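Vaginolysin (Gardnerella vaginalis, PDB 5IMY) probably binds cholesterol in host membranes and perforates them, acting as a secreted cytolytic toxin of the cholesterol-dependent cytolysin family. Local coordinates at residues R393-W398 and R441-E446; Y381-H386 and Q469-N474; F95-N100 and P252-S257. All blocks are in the same frame, centred on the assembly; numbering follows the deposited sequence.

Contact 1 (R393-W398 and R441-E446); sequences RYYIYW and RIKLVE
Leu444 lays its CD1 methyl over one face of the Tyr394 ring, offset toward the rim, with CD1 3.6 Å from Tyr394 CE1. The methyl sits 25° off the ring normal, which makes this a CH-pi contact. The leucine CB starts away from 393-398, but with CG anti to the backbone N (chi1 176°) its branched end swings back to the ring. On the same side of the sheet, Ile396 and Ile442 lie alongside each other, CG1 to CG1 4.0 Å.

The other side is aromatic and cationic. Val445 CG2 meets the edge of the Tyr395 ring, 4.1 Å from Tyr395 CE2, the two side chains crossing at about a right angle. Lys443 NZ lies 5.3 Å from the centroid of that ring, at most a weak cation-pi attraction, and Arg441 CB lies near the plane of the Tyr397 ring, at its edge, in a looser contact.

The short strand pieces 395-398 and 441-443 run antiparallel at 173° and belong to the central pair of a four-stranded sheet in the C-terminal beta-sandwich domain of the cytolysin fold. Tyr395 N gives a 2.8 Å bond to Lys443 O, while Arg441 N reaches Tyr397 O at 2.7 Å. Arg393 N makes only a weak bond to Val445 O, 3.4 Å.

Further out, strand 363-389 covers the Tyr394-Ile396 side through Leu382, Leu384 and His386. Asn419 accepts from Ile396 N, and Trp455 forms a cation-pi pair with Arg393. A chain of another protein packs on the tyrosine side, placing an aromatic ring against Tyr397.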
# COMPACT_ATOMS: atom_id res chain seq x y z
N ARG A 393 -5.67 -26.34 -26.50
CA ARG A 393 -4.72 -25.40 -25.94
C ARG A 393 -5.39 -24.68 -24.78
O ARG A 393 -6.59 -24.81 -24.55
CB ARG A 393 -4.22 -24.40 -26.99
CG ARG A 393 -3.35 -25.03 -28.06
CD ARG A 393 -2.68 -23.98 -28.93
NE ARG A 393 -3.59 -23.40 -29.91
CZ ARG A 393 -3.24 -22.48 -30.80
NH1 ARG A 393 -1.99 -22.03 -30.84
NH2 ARG A 393 -4.14 -22.00 -31.65
N TYR A 394 -4.60 -23.92 -24.02
CA TYR A 394 -5.14 -23.13 -22.93
C TYR A 394 -4.61 -21.71 -23.03
O TYR A 394 -3.48 -21.48 -23.45
CB TYR A 394 -4.80 -23.73 -21.56
CG TYR A 394 -5.57 -24.99 -21.22
CD1 TYR A 394 -6.88 -24.93 -20.77
CD2 TYR A 394 -4.98 -26.25 -21.35
CE1 TYR A 394 -7.59 -26.08 -20.46
CE2 TYR A 394 -5.68 -27.40 -21.04
CZ TYR A 394 -6.99 -27.31 -20.60
OH TYR A 394 -7.69 -28.45 -20.29
N TYR A 395 -5.46 -20.75 -22.65
CA TYR A 395 -5.08 -19.34 -22.58
C TYR A 395 -5.61 -18.80 -21.26
O TYR A 395 -6.81 -18.54 -21.13
CB TYR A 395 -5.61 -18.55 -23.77
CG TYR A 395 -5.01 -18.99 -25.09
CD1 TYR A 395 -3.79 -18.49 -25.51
CD2 TYR A 395 -5.66 -19.91 -25.90
CE1 TYR A 395 -3.23 -18.89 -26.72
CE2 TYR A 395 -5.12 -20.31 -27.10
CZ TYR A 395 -3.90 -19.80 -27.51
OH TYR A 395 -3.36 -20.20 -28.70
N ILE A 396 -4.72 -18.64 -20.28
CA ILE A 396 -5.09 -18.26 -18.93
C ILE A 396 -4.28 -17.04 -18.54
O ILE A 396 -3.04 -17.05 -18.61
CB ILE A 396 -4.86 -19.41 -17.93
CG1 ILE A 396 -5.79 -20.59 -18.27
CG2 ILE A 396 -5.08 -18.95 -16.49
CD1 ILE A 396 -5.51 -21.85 -17.48
N TYR A 397 -4.97 -15.97 -18.13
CA TYR A 397 -4.33 -14.74 -17.68
C TYR A 397 -4.96 -14.30 -16.37
O TYR A 397 -6.08 -14.68 -16.02
CB TYR A 397 -4.48 -13.62 -18.72
CG TYR A 397 -4.20 -14.04 -20.15
CD1 TYR A 397 -2.97 -13.79 -20.74
CD2 TYR A 397 -5.17 -14.68 -20.90
CE1 TYR A 397 -2.71 -14.17 -22.04
CE2 TYR A 397 -4.93 -15.06 -22.21
CZ TYR A 397 -3.70 -14.80 -22.77
OH TYR A 397 -3.46 -15.18 -24.07
N TRP A 398 -4.22 -13.47 -15.64
CA TRP A 398 -4.72 -12.87 -14.41
C TRP A 398 -3.89 -11.64 -14.09
O TRP A 398 -2.81 -11.43 -14.66
CB TRP A 398 -4.69 -13.88 -13.25
CG TRP A 398 -3.31 -14.28 -12.83
CD1 TRP A 398 -2.55 -13.69 -11.86
CD2 TRP A 398 -2.53 -15.36 -13.36
NE1 TRP A 398 -1.34 -14.34 -11.75
CE2 TRP A 398 -1.30 -15.37 -12.66
CE3 TRP A 398 -2.75 -16.32 -14.35
CZ2 TRP A 398 -0.30 -16.29 -12.93
CZ3 TRP A 398 -1.75 -17.24 -14.61
CH2 TRP A 398 -0.54 -17.22 -13.90
N ARG A 441 -8.66 -15.38 -16.00
CA ARG A 441 -9.19 -15.61 -17.34
C ARG A 441 -8.84 -17.02 -17.78
O ARG A 441 -7.76 -17.52 -17.46
CB ARG A 441 -8.64 -14.59 -18.33
CG ARG A 441 -9.69 -13.76 -19.03
CD ARG A 441 -9.06 -12.59 -19.78
NE ARG A 441 -9.84 -11.36 -19.60
CZ ARG A 441 -10.86 -11.00 -20.38
NH1 ARG A 441 -11.24 -11.76 -21.39
NH2 ARG A 441 -11.50 -9.87 -20.13
N ILE A 442 -9.74 -17.66 -18.52
CA ILE A 442 -9.53 -19.03 -18.99
C ILE A 442 -10.21 -19.21 -20.34
O ILE A 442 -11.39 -18.89 -20.49
CB ILE A 442 -10.05 -20.08 -17.98
CG1 ILE A 442 -9.38 -19.90 -16.61
CG2 ILE A 442 -9.79 -21.49 -18.51
CD1 ILE A 442 -9.94 -20.79 -15.52
N LYS A 443 -9.46 -19.72 -21.31
CA LYS A 443 -9.98 -20.05 -22.64
C LYS A 443 -9.33 -21.35 -23.10
O LYS A 443 -8.15 -21.58 -22.83
CB LYS A 443 -9.70 -18.92 -23.64
CG LYS A 443 -10.53 -18.98 -24.91
CD LYS A 443 -10.35 -17.72 -25.76
CE LYS A 443 -9.29 -17.91 -26.84
NZ LYS A 443 -8.84 -16.62 -27.43
N LEU A 444 -10.10 -22.20 -23.79
CA LEU A 444 -9.65 -23.55 -24.13
C LEU A 444 -9.38 -23.74 -25.62
O LEU A 444 -8.25 -24.03 -25.99
CB LEU A 444 -10.69 -24.57 -23.64
CG LEU A 444 -10.44 -26.05 -23.98
CD1 LEU A 444 -9.02 -26.45 -23.71
CD2 LEU A 444 -11.38 -26.94 -23.18
N VAL A 445 -10.39 -23.60 -26.48
CA VAL A 445 -10.28 -23.79 -27.93
C VAL A 445 -9.71 -25.16 -28.29
O VAL A 445 -8.86 -25.70 -27.57
CB VAL A 445 -9.46 -22.65 -28.59
CG1 VAL A 445 -9.83 -21.29 -28.00
CG2 VAL A 445 -7.94 -22.88 -28.53
N GLU A 446 -10.18 -25.72 -29.41
CA GLU A 446 -9.78 -27.05 -29.85
C GLU A 446 -9.50 -27.04 -31.35
O GLU A 446 -10.12 -26.28 -32.10
CB GLU A 446 -10.87 -28.09 -29.55
CG GLU A 446 -12.20 -27.83 -30.26
CD GLU A 446 -12.81 -29.08 -30.87
OE1 GLU A 446 -12.05 -30.00 -31.23
OE2 GLU A 446 -14.05 -29.14 -30.98

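Contact 2 (Y381-H386 and Q469-N474); sequences YLTLDH and QRTISN
His386 and Asn474 cross obliquely with ring and amide planes only 24° apart, and His386 ND1 donates to Asn474 OD1 in a bond that is short, 2.6 Å, but bent, its N-H...O angle 136°. The donor lies in the plane of the amide carbonyl, whereas OD1 is tilted out of the imidazole plane. Asn474 CG sits between its backbone N and carbonyl carbon (chi1 55°), a placement that swings the amide toward the ring; its ND2 has a weak bond to Tyr394 OH.

On the face carrying the threonines, Thr383 and Thr471 stand side by side pointing the same way, Thr383 CG2 3.7 Å from Thr471 OG1. Gln469 folds at chi2 across toward Thr383, and its OE1 accepts from Thr383 OG1 at 3.3 Å. Farther along, Asp385 directs its carboxylate to Asn428 and Arg387. On the reverse face Leu382 slants across Arg470, its CD1 3.6 Å from Arg470 CG and 4.1 Å from Ile472 CD1.

Thr383 N donates to Arg470 O at 2.7 Å, and Ile472 N donates to Thr383 O. This alternation, from one residue to two neighbours of its partner, is that of parallel strands, here joining 363-389 to 469-475 in one sheet of the C-terminal beta sandwich.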
# COMPACT_ATOMS: atom_id res chain seq x y z
N TYR A 381 -6.52 -23.13 -6.28
CA TYR A 381 -6.05 -24.14 -7.22
C TYR A 381 -6.97 -24.21 -8.43
O TYR A 381 -8.19 -24.12 -8.30
CB TYR A 381 -5.96 -25.52 -6.56
CG TYR A 381 -5.00 -25.58 -5.39
CD1 TYR A 381 -3.68 -25.98 -5.58
CD2 TYR A 381 -5.40 -25.24 -4.11
CE1 TYR A 381 -2.79 -26.04 -4.52
CE2 TYR A 381 -4.52 -25.30 -3.04
CZ TYR A 381 -3.22 -25.69 -3.25
OH TYR A 381 -2.34 -25.75 -2.20
N LEU A 382 -6.37 -24.38 -9.61
CA LEU A 382 -7.11 -24.59 -10.86
C LEU A 382 -6.66 -25.92 -11.46
O LEU A 382 -5.47 -26.12 -11.69
CB LEU A 382 -6.86 -23.45 -11.85
CG LEU A 382 -7.33 -23.71 -13.29
CD1 LEU A 382 -8.83 -23.89 -13.34
CD2 LEU A 382 -6.89 -22.59 -14.22
N THR A 383 -7.62 -26.80 -11.73
CA THR A 383 -7.36 -28.12 -12.28
C THR A 383 -7.92 -28.20 -13.69
O THR A 383 -9.09 -27.85 -13.92
CB THR A 383 -7.96 -29.21 -11.40
OG1 THR A 383 -7.21 -29.32 -10.18
CG2 THR A 383 -7.98 -30.57 -12.10
N LEU A 384 -7.10 -28.66 -14.63
CA LEU A 384 -7.51 -28.85 -16.02
C LEU A 384 -7.47 -30.34 -16.35
O LEU A 384 -6.45 -30.99 -16.14
CB LEU A 384 -6.60 -28.09 -16.98
CG LEU A 384 -6.19 -26.66 -16.60
CD1 LEU A 384 -5.06 -26.20 -17.51
CD2 LEU A 384 -7.37 -25.70 -16.68
N ASP A 385 -8.59 -30.86 -16.85
CA ASP A 385 -8.68 -32.26 -17.27
C ASP A 385 -9.20 -32.30 -18.70
O ASP A 385 -10.36 -31.97 -18.94
CB ASP A 385 -9.58 -33.07 -16.33
CG ASP A 385 -9.39 -34.56 -16.50
OD1 ASP A 385 -8.27 -34.99 -16.82
OD2 ASP A 385 -10.37 -35.31 -16.30
N HIS A 386 -8.34 -32.70 -19.63
CA HIS A 386 -8.66 -32.73 -21.06
C HIS A 386 -8.72 -34.18 -21.52
O HIS A 386 -7.68 -34.82 -21.71
CB HIS A 386 -7.63 -31.93 -21.86
CG HIS A 386 -7.67 -32.21 -23.33
ND1 HIS A 386 -8.84 -32.34 -24.04
CD2 HIS A 386 -6.67 -32.38 -24.23
CE1 HIS A 386 -8.57 -32.58 -25.31
NE2 HIS A 386 -7.25 -32.61 -25.45
N GLN A 469 -10.99 -24.19 -5.03
CA GLN A 469 -10.75 -25.22 -6.03
C GLN A 469 -11.65 -24.98 -7.23
O GLN A 469 -12.86 -24.81 -7.08
CB GLN A 469 -11.00 -26.62 -5.46
CG GLN A 469 -10.86 -27.76 -6.47
CD GLN A 469 -9.42 -28.09 -6.79
OE1 GLN A 469 -8.91 -27.72 -7.85
NE2 GLN A 469 -8.76 -28.79 -5.89
N ARG A 470 -11.05 -24.98 -8.42
CA ARG A 470 -11.77 -24.90 -9.68
C ARG A 470 -11.20 -25.96 -10.61
O ARG A 470 -9.98 -26.02 -10.80
CB ARG A 470 -11.66 -23.51 -10.30
CG ARG A 470 -12.07 -23.40 -11.77
CD ARG A 470 -13.28 -22.51 -11.97
NE ARG A 470 -13.16 -21.24 -11.26
CZ ARG A 470 -14.17 -20.41 -11.02
NH1 ARG A 470 -15.39 -20.72 -11.44
NH2 ARG A 470 -13.96 -19.28 -10.37
N THR A 471 -12.07 -26.80 -11.16
CA THR A 471 -11.66 -27.83 -12.10
C THR A 471 -12.56 -27.78 -13.32
O THR A 471 -13.79 -27.77 -13.19
CB THR A 471 -11.69 -29.23 -11.46
OG1 THR A 471 -11.64 -30.23 -12.49
CG2 THR A 471 -12.93 -29.43 -10.62
N ILE A 472 -11.94 -27.75 -14.50
CA ILE A 472 -12.65 -27.61 -15.77
C ILE A 472 -12.32 -28.84 -16.60
O ILE A 472 -11.19 -29.00 -17.07
CB ILE A 472 -12.25 -26.33 -16.51
CG1 ILE A 472 -12.34 -25.12 -15.56
CG2 ILE A 472 -13.13 -26.12 -17.74
CD1 ILE A 472 -11.83 -23.83 -16.16
N SER A 473 -13.31 -29.72 -16.78
CA SER A 473 -13.14 -30.95 -17.54
C SER A 473 -13.79 -30.80 -18.91
O SER A 473 -14.91 -30.30 -19.03
CB SER A 473 -13.76 -32.14 -16.79
OG SER A 473 -13.14 -32.32 -15.53
N ASN A 474 -13.08 -31.25 -19.94
CA ASN A 474 -13.57 -31.21 -21.31
C ASN A 474 -13.39 -32.58 -21.95
O ASN A 474 -12.37 -33.24 -21.73
CB ASN A 474 -12.85 -30.14 -22.13
CG ASN A 474 -11.34 -30.31 -22.12
OD1 ASN A 474 -10.77 -30.96 -22.99
ND2 ASN A 474 -10.68 -29.71 -21.14

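Contact 3 (F95-N100 and P252-S257); sequences FRADKN and PPVYVS
Phe95 makes the tight part of this contact: the CE2-CZ end of its ring comes up to Val256, with Phe95 CE2 3.4 Å from Val256 CG2 and the methyl standing oblique to the ring. A chi1 of -47° puts Phe95 CG beside the backbone N, and from there the ring extends past Val254, whose CG2 is likewise oblique to it, to Val256. Val254 fills in nearer the backbone. Its CG2 is 3.9 Å from Phe95 CB, and its CG1 is 4.1 Å from Ala97 CB. Pro106 and Leu108 add to the cover of Phe95, and strand 347-354 packs on the two valines.

The other face is looser. Arg96 is partly exposed and gives up little surface to 252-257, while Pro253 on that face touches mainly through its backbone. Beyond Ala97, the centre of an inverse gamma turn, the chain departs: Asp98 N-caps helix 99-102 by a weak bond from Asn100 N, and makes no contact with 252-257.

Phe95 and Val254 form an antiparallel hydrogen-bonded pair, each N donating to the other's O at 3.1 Å. Ala97 N continues to Pro252 O at 3.0 Å, with an N-H...O angle of 173°. Pro253 occupies a non-hydrogen-bonded position opposite Arg96, where its missing N-H costs this pairing nothing. The chemistry therefore divides cleanly: backbone bonds fix the register, and apolar side chains, carrying no charge across the contact, supply the buried packing.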
# COMPACT_ATOMS: atom_id res chain seq x y z
N PHE A 95 -16.19 20.96 41.84
CA PHE A 95 -14.84 20.42 41.75
C PHE A 95 -13.89 21.52 41.30
O PHE A 95 -14.30 22.60 40.88
CB PHE A 95 -14.74 19.25 40.75
CG PHE A 95 -15.82 18.22 40.89
CD1 PHE A 95 -16.18 17.73 42.13
CD2 PHE A 95 -16.46 17.74 39.77
CE1 PHE A 95 -17.18 16.78 42.24
CE2 PHE A 95 -17.45 16.79 39.87
CZ PHE A 95 -17.81 16.31 41.11
N ARG A 96 -12.60 21.21 41.38
CA ARG A 96 -11.58 21.97 40.68
C ARG A 96 -11.26 21.28 39.36
O ARG A 96 -11.17 20.05 39.30
CB ARG A 96 -10.30 22.09 41.52
CG ARG A 96 -10.46 22.95 42.75
CD ARG A 96 -9.32 22.73 43.73
NE ARG A 96 -9.69 23.20 45.06
CZ ARG A 96 -10.11 22.42 46.06
NH1 ARG A 96 -10.22 21.11 45.89
NH2 ARG A 96 -10.42 22.96 47.23
N ALA A 97 -11.11 22.08 38.30
CA ALA A 97 -10.66 21.56 37.02
C ALA A 97 -9.16 21.29 37.14
O ALA A 97 -8.31 22.06 36.69
CB ALA A 97 -10.96 22.55 35.90
N ASP A 98 -8.84 20.17 37.79
CA ASP A 98 -7.47 19.86 38.17
C ASP A 98 -7.13 18.45 37.68
O ASP A 98 -7.80 17.87 36.82
CB ASP A 98 -7.30 20.00 39.68
CG ASP A 98 -7.98 18.90 40.46
OD1 ASP A 98 -9.08 18.47 40.04
OD2 ASP A 98 -7.42 18.44 41.47
N LYS A 99 -6.06 17.88 38.25
CA LYS A 99 -5.60 16.56 37.83
C LYS A 99 -6.57 15.47 38.27
O LYS A 99 -6.77 14.49 37.55
CB LYS A 99 -4.21 16.29 38.40
CG LYS A 99 -3.49 15.14 37.71
CD LYS A 99 -2.43 14.53 38.62
CE LYS A 99 -1.64 13.44 37.91
NZ LYS A 99 -2.26 12.09 38.03
N ASN A 100 -7.18 15.62 39.45
CA ASN A 100 -8.11 14.61 39.94
C ASN A 100 -9.29 14.45 38.99
O ASN A 100 -9.65 13.32 38.62
CB ASN A 100 -8.59 14.98 41.34
CG ASN A 100 -7.55 14.73 42.40
OD1 ASN A 100 -6.72 13.83 42.28
ND2 ASN A 100 -7.58 15.53 43.47
N PRO A 252 -9.59 26.35 38.17
CA PRO A 252 -10.87 27.06 38.23
C PRO A 252 -11.97 26.15 38.74
O PRO A 252 -11.81 24.92 38.79
CB PRO A 252 -11.12 27.47 36.77
CG PRO A 252 -9.82 27.28 36.07
CD PRO A 252 -9.12 26.19 36.79
N PRO A 253 -13.11 26.71 39.13
CA PRO A 253 -14.23 25.89 39.61
C PRO A 253 -15.17 25.45 38.50
O PRO A 253 -15.41 26.15 37.52
CB PRO A 253 -14.95 26.84 40.58
CG PRO A 253 -14.68 28.20 40.03
CD PRO A 253 -13.32 28.14 39.40
N VAL A 254 -15.71 24.24 38.68
CA VAL A 254 -16.72 23.67 37.80
C VAL A 254 -17.81 23.07 38.67
O VAL A 254 -17.62 22.80 39.86
CB VAL A 254 -16.14 22.60 36.85
CG1 VAL A 254 -14.99 23.17 36.04
CG2 VAL A 254 -15.69 21.37 37.62
N TYR A 255 -18.98 22.86 38.06
CA TYR A 255 -20.08 22.21 38.75
C TYR A 255 -20.73 21.18 37.83
O TYR A 255 -20.79 21.36 36.61
CB TYR A 255 -21.14 23.22 39.23
CG TYR A 255 -21.89 23.94 38.13
CD1 TYR A 255 -23.14 23.50 37.71
CD2 TYR A 255 -21.35 25.07 37.52
CE1 TYR A 255 -23.83 24.17 36.71
CE2 TYR A 255 -22.03 25.74 36.52
CZ TYR A 255 -23.27 25.29 36.12
OH TYR A 255 -23.95 25.95 35.13
N VAL A 256 -21.19 20.09 38.44
CA VAL A 256 -21.87 19.03 37.72
C VAL A 256 -23.22 19.56 37.24
O VAL A 256 -24.18 19.63 38.01
CB VAL A 256 -22.05 17.78 38.61
CG1 VAL A 256 -22.71 16.65 37.83
CG2 VAL A 256 -20.70 17.34 39.18
N SER A 257 -23.29 19.94 35.96
CA SER A 257 -24.52 20.53 35.44
C SER A 257 -25.61 19.48 35.26
O SER A 257 -26.80 19.81 35.38
CB SER A 257 -24.24 21.25 34.12
OG SER A 257 -23.05 20.78 33.52

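Contacts 1 and 2 belong to the two facing sheets of the same C-terminal beta sandwich, with centres 12 Å apart. They meet where Ile396 CD1 lies 3.6 Å from Leu382 CD2 and Tyr394 OH lies 3.5 Å from Leu384 CB. The inward side of contact 1 is largely apolar, and its outward side carries tyrosines and cations and meets another protein chain; the inward side of contact 2 mixes leucine and isoleucine with arginine, histidine and asparagine. Contact 3 lies about 72 to 74 Å away, centre to centre, joining strands 94-96 and 253-261 of another large antiparallel sheet. Contacts 1 and 3 are buried, contact 2 partly so; contact 3 has no side-chain hydrogen bond across it, unlike contact 2.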